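Local coordinates for transcriptional regulator, LYSR family (Neisseria meningitidis, PDB 4AB5), which probably binds DNA as a MetR-like LysR-family regulator of methionine biosynthesis genes, the chain here being its regulatory domain, at residues 104-115 with 132-143. Numbering follows the deposited sequence.
Sequences IGETLITYPVPD and PPRRHSELTIAI
Leu-108 to Thr-110 and Arg-134 to His-136 pair as parallel strands through four backbone hydrogen bonds: Leu-108 N to Pro-133 O (2.7 Å), Arg-135 N to Leu-108 O, Thr-110 N to Arg-135 O and Ser-137 N to Thr-110 O. Charge ties the sheet to the loop beyond it. Arg-134, bent at chi2 and chi3, runs beside Leu-108, whose CD2 sits over one face of the guanidinium. Its NH2 meets Asp-115 in a salt bridge (OD2 at 2.6 Å) and also bonds to OD1 on the syn side of the carboxylate, while NH1 donates in plane to Pro-132 O, so two anchors fix the rotation of the group. The hydroxyl of Thr-110 gathers three bonds: it accepts from His-136 ND1 (3.2 Å), whose imidazole lies alongside and turns its edge to the hydroxyl, accepts from a water that in turn weakly accepts from Arg-134 NE, and donates to Tyr-111 O from above the carbonyl plane.

The two strands and helix 119-125 between them form a beta-alpha-beta unit of the LysR effector-binding domain, which has the periplasmic-binding-protein fold; that helix covers Leu-108 and Pro-132. On the face of the sheet away from Leu-108 and Arg-134, Arg-135 CB packs beside Ile-109 CG1 (3.8 Å), and its guanidinium makes a salt bridge with Asp-40 of the second subunit.

Helix 140-148 meets Ile-109 of the first strand and Tyr-111 just beyond it. Ile-143 and Ile-109 run past one another in opposite senses, CG1 of Ile-143 against CG2 of Ile-109 at 3.8 Å, and Ile-143 lays CD1 over one face of the Tyr-111 ring as a CH-pi contact, 4.0 Å from the centroid. Tyr-111, its ring swung away from the carbonyl carbon (chi1 -61°), reaches the helix start, where its OH and Thr-140 OG1 share a hydrogen bond of 2.6 Å at the ring's edge; His-17 stacks on the same ring.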
ATOM      1  N   ILE B 104      17.393  19.189   8.728  1.00 41.56           N
ATOM      2  CA  ILE B 104      18.433  18.797   9.695  1.00 42.32           C
ATOM      3  C   ILE B 104      17.947  18.139  11.008  1.00 48.19           C
ATOM      4  O   ILE B 104      18.347  17.015  11.310  1.00 48.90           O
ATOM      5  CB  ILE B 104      19.551  19.875   9.885  1.00 46.15           C
ATOM      6  CG1 ILE B 104      20.426  19.984   8.620  1.00 47.36           C
ATOM      7  CG2 ILE B 104      20.432  19.591  11.130  1.00 45.67           C
ATOM      8  CD1 ILE B 104      21.325  21.201   8.528  1.00 52.49           C
ATOM      9  N   GLY B 105      17.101  18.820  11.756  1.00 45.31           N
ATOM     10  CA  GLY B 105      16.608  18.285  13.023  1.00 45.69           C
ATOM     11  C   GLY B 105      15.506  17.242  12.951  1.00 49.37           C
ATOM     12  O   GLY B 105      15.491  16.296  13.740  1.00 48.95           O
ATOM     13  N   GLU B 106      14.577  17.431  11.999  1.00 44.18           N
ATOM     14  CA  GLU B 106      13.355  16.676  11.750  1.00 42.63           C
ATOM     15  C   GLU B 106      13.542  15.211  11.366  1.00 45.13           C
ATOM     16  O   GLU B 106      14.490  14.878  10.660  1.00 46.60           O
ATOM     17  CB  GLU B 106      12.533  17.393  10.661  1.00 44.01           C
ATOM     18  CG  GLU B 106      11.543  18.451  11.148  1.00 55.89           C
ATOM     19  CD  GLU B 106      12.055  19.715  11.799  1.00 76.99           C
ATOM     20  OE1 GLU B 106      12.601  20.574  11.070  1.00 84.50           O
ATOM     21  OE2 GLU B 106      11.785  19.910  13.007  1.00 65.98           O
ATOM     22  N   THR B 107      12.578  14.351  11.778  1.00 38.03           N
ATOM     23  CA  THR B 107      12.499  12.929  11.424  1.00 35.85           C
ATOM     24  C   THR B 107      11.855  12.888  10.032  1.00 38.29           C
ATOM     25  O   THR B 107      10.815  13.510   9.824  1.00 38.72           O
ATOM     26  CB  THR B 107      11.675  12.145  12.496  1.00 34.84           C
ATOM     27  OG1 THR B 107      12.439  12.039  13.697  1.00 33.24           O
ATOM     28  CG2 THR B 107      11.272  10.740  12.045  1.00 27.00           C
ATOM     29  N   LEU B 108      12.474  12.179   9.081  1.00 33.83           N
ATOM     30  CA  LEU B 108      11.958  12.063   7.724  1.00 32.91           C
ATOM     31  C   LEU B 108      11.236  10.723   7.529  1.00 36.03           C
ATOM     32  O   LEU B 108      11.817   9.664   7.770  1.00 35.35           O
ATOM     33  CB  LEU B 108      13.092  12.264   6.685  1.00 33.71           C
ATOM     34  CG  LEU B 108      12.686  12.388   5.188  1.00 36.94           C
ATOM     35  CD1 LEU B 108      11.833  13.633   4.925  1.00 36.45           C
ATOM     36  CD2 LEU B 108      13.903  12.401   4.300  1.00 35.91           C
ATOM     37  N   ILE B 109       9.959  10.778   7.125  1.00 32.34           N
ATOM     38  CA  ILE B 109       9.152   9.582   6.860  1.00 31.45           C
ATOM     39  C   ILE B 109       9.167   9.290   5.362  1.00 36.13           C
ATOM     40  O   ILE B 109       8.822  10.155   4.559  1.00 35.63           O
ATOM     41  CB  ILE B 109       7.735   9.625   7.499  1.00 33.19           C
ATOM     42  CG1 ILE B 109       7.819  10.107   8.968  1.00 32.99           C
ATOM     43  CG2 ILE B 109       7.053   8.242   7.408  1.00 32.41           C
ATOM     44  CD1 ILE B 109       6.605  10.720   9.486  1.00 39.99           C
ATOM     45  N   THR B 110       9.697   8.111   4.990  1.00 34.00           N
ATOM     46  CA  THR B 110       9.866   7.673   3.599  1.00 34.17           C
ATOM     47  C   THR B 110       9.403   6.223   3.420  1.00 36.78           C
ATOM     48  O   THR B 110       9.081   5.546   4.399  1.00 34.55           O
ATOM     49  CB  THR B 110      11.375   7.746   3.188  1.00 45.45           C
ATOM     50  OG1 THR B 110      12.098   6.649   3.754  1.00 47.89           O
ATOM     51  CG2 THR B 110      12.057   9.063   3.551  1.00 44.37           C
ATOM     52  N   TYR B 111       9.455   5.725   2.168  1.00 34.80           N
ATOM     53  CA  TYR B 111       9.197   4.323   1.839  1.00 34.29           C
ATOM     54  C   TYR B 111      10.461   3.531   2.221  1.00 39.52           C
ATOM     55  O   TYR B 111      11.543   4.131   2.257  1.00 37.88           O
ATOM     56  CB  TYR B 111       8.829   4.150   0.357  1.00 34.42           C
ATOM     57  CG  TYR B 111       7.571   4.900  -0.009  1.00 33.95           C
ATOM     58  CD1 TYR B 111       6.325   4.477   0.447  1.00 34.88           C
ATOM     59  CD2 TYR B 111       7.626   6.072  -0.758  1.00 34.78           C
ATOM     60  CE1 TYR B 111       5.161   5.180   0.133  1.00 35.23           C
ATOM     61  CE2 TYR B 111       6.467   6.789  -1.073  1.00 35.31           C
ATOM     62  CZ  TYR B 111       5.237   6.337  -0.624  1.00 43.22           C
ATOM     63  OH  TYR B 111       4.093   7.034  -0.928  1.00 47.07           O
ATOM     64  N   PRO B 112      10.361   2.225   2.593  1.00 38.65           N
ATOM     65  CA  PRO B 112      11.561   1.491   3.050  1.00 40.49           C
ATOM     66  C   PRO B 112      12.414   1.052   1.871  1.00 46.32           C
ATOM     67  O   PRO B 112      12.400  -0.109   1.439  1.00 47.44           O
ATOM     68  CB  PRO B 112      10.975   0.311   3.854  1.00 41.89           C
ATOM     69  CG  PRO B 112       9.485   0.551   3.894  1.00 44.26           C
ATOM     70  CD  PRO B 112       9.175   1.359   2.678  1.00 39.12           C
ATOM     71  N   VAL B 113      13.162   2.016   1.349  1.00 42.77           N
ATOM     72  CA  VAL B 113      13.954   1.872   0.143  1.00 43.78           C
ATOM     73  C   VAL B 113      15.269   2.691   0.276  1.00 50.04           C
ATOM     74  O   VAL B 113      15.312   3.601   1.114  1.00 49.46           O
ATOM     75  CB  VAL B 113      13.012   2.307  -1.023  1.00 46.68           C
ATOM     76  CG1 VAL B 113      13.310   3.702  -1.553  1.00 46.37           C
ATOM     77  CG2 VAL B 113      12.962   1.268  -2.128  1.00 47.31           C
ATOM     78  N   PRO B 114      16.370   2.376  -0.458  1.00 48.25           N
ATOM     79  CA  PRO B 114      17.587   3.194  -0.306  1.00 49.01           C
ATOM     80  C   PRO B 114      17.406   4.598  -0.879  1.00 52.68           C
ATOM     81  O   PRO B 114      16.564   4.810  -1.752  1.00 50.72           O
ATOM     82  CB  PRO B 114      18.671   2.398  -1.051  1.00 52.03           C
ATOM     83  CG  PRO B 114      18.031   1.153  -1.533  1.00 56.03           C
ATOM     84  CD  PRO B 114      16.553   1.342  -1.495  1.00 50.43           C
ATOM     85  N   ASP B 115      18.192   5.555  -0.363  1.00 51.04           N
ATOM     86  CA  ASP B 115      18.196   6.974  -0.726  1.00 51.22           C
ATOM     87  C   ASP B 115      18.286   7.287  -2.217  1.00 57.61           C
ATOM     88  O   ASP B 115      17.776   8.323  -2.642  1.00 56.42           O
ATOM     89  CB  ASP B 115      19.273   7.717   0.068  1.00 53.63           C
ATOM     90  CG  ASP B 115      18.825   8.190   1.438  1.00 60.06           C
ATOM     91  OD1 ASP B 115      17.685   7.857   1.847  1.00 59.10           O
ATOM     92  OD2 ASP B 115      19.591   8.923   2.084  1.00 65.54           O
ATOM     93  N   PRO B 132      18.973  13.244   7.757  1.00 41.15           N
ATOM     94  CA  PRO B 132      18.120  13.340   8.955  1.00 40.90           C
ATOM     95  C   PRO B 132      17.674  11.983   9.527  1.00 44.37           C
ATOM     96  O   PRO B 132      17.755  10.988   8.800  1.00 44.35           O
ATOM     97  CB  PRO B 132      16.913  14.147   8.453  1.00 41.81           C
ATOM     98  CG  PRO B 132      16.844  13.863   7.014  1.00 45.96           C
ATOM     99  CD  PRO B 132      18.263  13.734   6.556  1.00 42.71           C
ATOM    100  N   PRO B 133      17.185  11.906  10.802  1.00 39.54           N
ATOM    101  CA  PRO B 133      16.674  10.616  11.322  1.00 38.36           C
ATOM    102  C   PRO B 133      15.509  10.137  10.460  1.00 39.03           C
ATOM    103  O   PRO B 133      14.735  10.950   9.961  1.00 36.60           O
ATOM    104  CB  PRO B 133      16.192  10.950  12.742  1.00 39.62           C
ATOM    105  CG  PRO B 133      16.825  12.242  13.073  1.00 44.95           C
ATOM    106  CD  PRO B 133      17.008  12.982  11.796  1.00 40.91           C
ATOM    107  N   ARG B 134      15.434   8.826  10.229  1.00 35.78           N
ATOM    108  CA  ARG B 134      14.434   8.256   9.348  1.00 34.62           C
ATOM    109  C   ARG B 134      13.438   7.388  10.065  1.00 39.55           C
ATOM    110  O   ARG B 134      13.742   6.789  11.097  1.00 39.07           O
ATOM    111  CB  ARG B 134      15.095   7.481   8.188  1.00 31.90           C
ATOM    112  CG  ARG B 134      16.238   8.202   7.478  1.00 30.20           C
ATOM    113  CD  ARG B 134      15.774   9.336   6.586  1.00 37.81           C
ATOM    114  NE  ARG B 134      16.537   9.385   5.334  1.00 51.48           N
ATOM    115  CZ  ARG B 134      17.699  10.005   5.202  1.00 71.00           C
ATOM    116  NH1 ARG B 134      18.252  10.618   6.236  1.00 70.43           N
ATOM    117  NH2 ARG B 134      18.323  10.011   4.037  1.00 58.83           N
ATOM    118  N   ARG B 135      12.245   7.321   9.477  1.00 36.44           N
ATOM    119  CA  ARG B 135      11.083   6.534   9.873  1.00 35.35           C
ATOM    120  C   ARG B 135      10.564   5.966   8.539  1.00 36.38           C
ATOM    121  O   ARG B 135      10.620   6.671   7.528  1.00 34.38           O
ATOM    122  CB  ARG B 135      10.055   7.449  10.548  1.00 37.36           C
ATOM    123  CG  ARG B 135       8.891   6.728  11.212  1.00 52.09           C
ATOM    124  CD  ARG B 135       9.146   6.406  12.670  1.00 58.75           C
ATOM    125  NE  ARG B 135       8.115   5.494  13.176  1.00 58.90           N
ATOM    126  CZ  ARG B 135       7.124   5.842  13.989  1.00 62.44           C
ATOM    127  NH1 ARG B 135       7.036   7.086  14.450  1.00 40.99           N
ATOM    128  NH2 ARG B 135       6.233   4.943  14.377  1.00 47.83           N
ATOM    129  N   HIS B 136      10.153   4.684   8.509  1.00 33.21           N
ATOM    130  CA  HIS B 136       9.732   4.035   7.254  1.00 33.24           C
ATOM    131  C   HIS B 136       8.351   3.427   7.283  1.00 36.81           C
ATOM    132  O   HIS B 136       7.900   2.931   8.316  1.00 38.09           O
ATOM    133  CB  HIS B 136      10.729   2.948   6.815  1.00 34.63           C
ATOM    134  CG  HIS B 136      12.154   3.387   6.783  1.00 38.77           C
ATOM    135  ND1 HIS B 136      12.619   4.238   5.802  1.00 41.00           N
ATOM    136  CD2 HIS B 136      13.181   3.047   7.596  1.00 40.86           C
ATOM    137  CE1 HIS B 136      13.909   4.388   6.045  1.00 41.16           C
ATOM    138  NE2 HIS B 136      14.288   3.702   7.124  1.00 41.69           N
ATOM    139  N   SER B 137       7.706   3.412   6.116  1.00 31.65           N
ATOM    140  CA  SER B 137       6.396   2.805   5.909  1.00 30.63           C
ATOM    141  C   SER B 137       6.214   2.443   4.438  1.00 32.26           C
ATOM    142  O   SER B 137       6.561   3.228   3.557  1.00 30.36           O
ATOM    143  CB  SER B 137       5.275   3.740   6.367  1.00 33.51           C
ATOM    144  OG  SER B 137       4.015   3.100   6.263  1.00 40.85           O
ATOM    145  N   GLU B 138       5.655   1.256   4.181  1.00 28.42           N
ATOM    146  CA  GLU B 138       5.336   0.774   2.833  1.00 27.35           C
ATOM    147  C   GLU B 138       4.044   1.434   2.320  1.00 31.66           C
ATOM    148  O   GLU B 138       3.781   1.386   1.123  1.00 33.46           O
ATOM    149  CB  GLU B 138       5.153  -0.759   2.843  1.00 28.74           C
ATOM    150  CG  GLU B 138       6.420  -1.554   3.146  1.00 37.64           C
ATOM    151  CD  GLU B 138       7.432  -1.698   2.018  1.00 52.65           C
ATOM    152  OE1 GLU B 138       7.080  -1.452   0.842  1.00 42.49           O
ATOM    153  OE2 GLU B 138       8.578  -2.103   2.315  1.00 47.52           O
ATOM    154  N   LEU B 139       3.230   2.030   3.225  1.00 27.12           N
ATOM    155  CA  LEU B 139       1.927   2.620   2.910  1.00 25.81           C
ATOM    156  C   LEU B 139       1.865   4.124   3.069  1.00 31.84           C
ATOM    157  O   LEU B 139       2.237   4.648   4.117  1.00 33.23           O
ATOM    158  CB  LEU B 139       0.809   1.948   3.741  1.00 25.01           C
ATOM    159  CG  LEU B 139       0.830   0.412   3.833  1.00 29.01           C
ATOM    160  CD1 LEU B 139      -0.115  -0.092   4.896  1.00 27.79           C
ATOM    161  CD2 LEU B 139       0.542  -0.240   2.490  1.00 31.45           C
ATOM    162  N   THR B 140       1.345   4.810   2.037  1.00 28.81           N
ATOM    163  CA  THR B 140       1.169   6.265   1.970  1.00 28.78           C
ATOM    164  C   THR B 140       0.223   6.743   3.067  1.00 33.15           C
ATOM    165  O   THR B 140       0.513   7.728   3.743  1.00 33.53           O
ATOM    166  CB  THR B 140       0.685   6.659   0.560  1.00 34.79           C
ATOM    167  OG1 THR B 140       1.665   6.263  -0.402  1.00 38.86           O
ATOM    168  CG2 THR B 140       0.399   8.141   0.423  1.00 29.02           C
ATOM    169  N   ILE B 141      -0.896   6.026   3.250  1.00 31.06           N
ATOM    170  CA  ILE B 141      -1.915   6.315   4.261  1.00 31.13           C
ATOM    171  C   ILE B 141      -1.322   6.339   5.684  1.00 33.10           C
ATOM    172  O   ILE B 141      -1.735   7.167   6.499  1.00 33.90           O
ATOM    173  CB  ILE B 141      -3.177   5.420   4.118  1.00 34.88           C
ATOM    174  CG1 ILE B 141      -2.859   3.910   4.303  1.00 35.67           C
ATOM    175  CG2 ILE B 141      -3.889   5.699   2.785  1.00 36.42           C
ATOM    176  CD1 ILE B 141      -4.082   2.993   4.423  1.00 42.73           C
ATOM    177  N   ALA B 142      -0.321   5.474   5.949  1.00 27.32           N
ATOM    178  CA  ALA B 142       0.376   5.409   7.229  1.00 26.77           C
ATOM    179  C   ALA B 142       1.371   6.571   7.352  1.00 29.98           C
ATOM    180  O   ALA B 142       1.476   7.141   8.432  1.00 29.09           O
ATOM    181  CB  ALA B 142       1.080   4.072   7.389  1.00 27.54           C
ATOM    182  N   ILE B 143       2.060   6.950   6.239  1.00 26.42           N
ATOM    183  CA  ILE B 143       2.970   8.100   6.205  1.00 26.54           C
ATOM    184  C   ILE B 143       2.222   9.376   6.617  1.00 30.31           C
ATOM    185  O   ILE B 143       2.677  10.064   7.532  1.00 30.91           O
ATOM    186  CB  ILE B 143       3.714   8.264   4.844  1.00 30.74           C
ATOM    187  CG1 ILE B 143       4.705   7.085   4.607  1.00 32.20           C
ATOM    188  CG2 ILE B 143       4.446   9.639   4.768  1.00 30.80           C
ATOM    189  CD1 ILE B 143       5.408   7.045   3.246  1.00 39.15           C
TER
HETATM  190  O   HOH W   1      15.008   6.809   4.598  1.00 36.98           O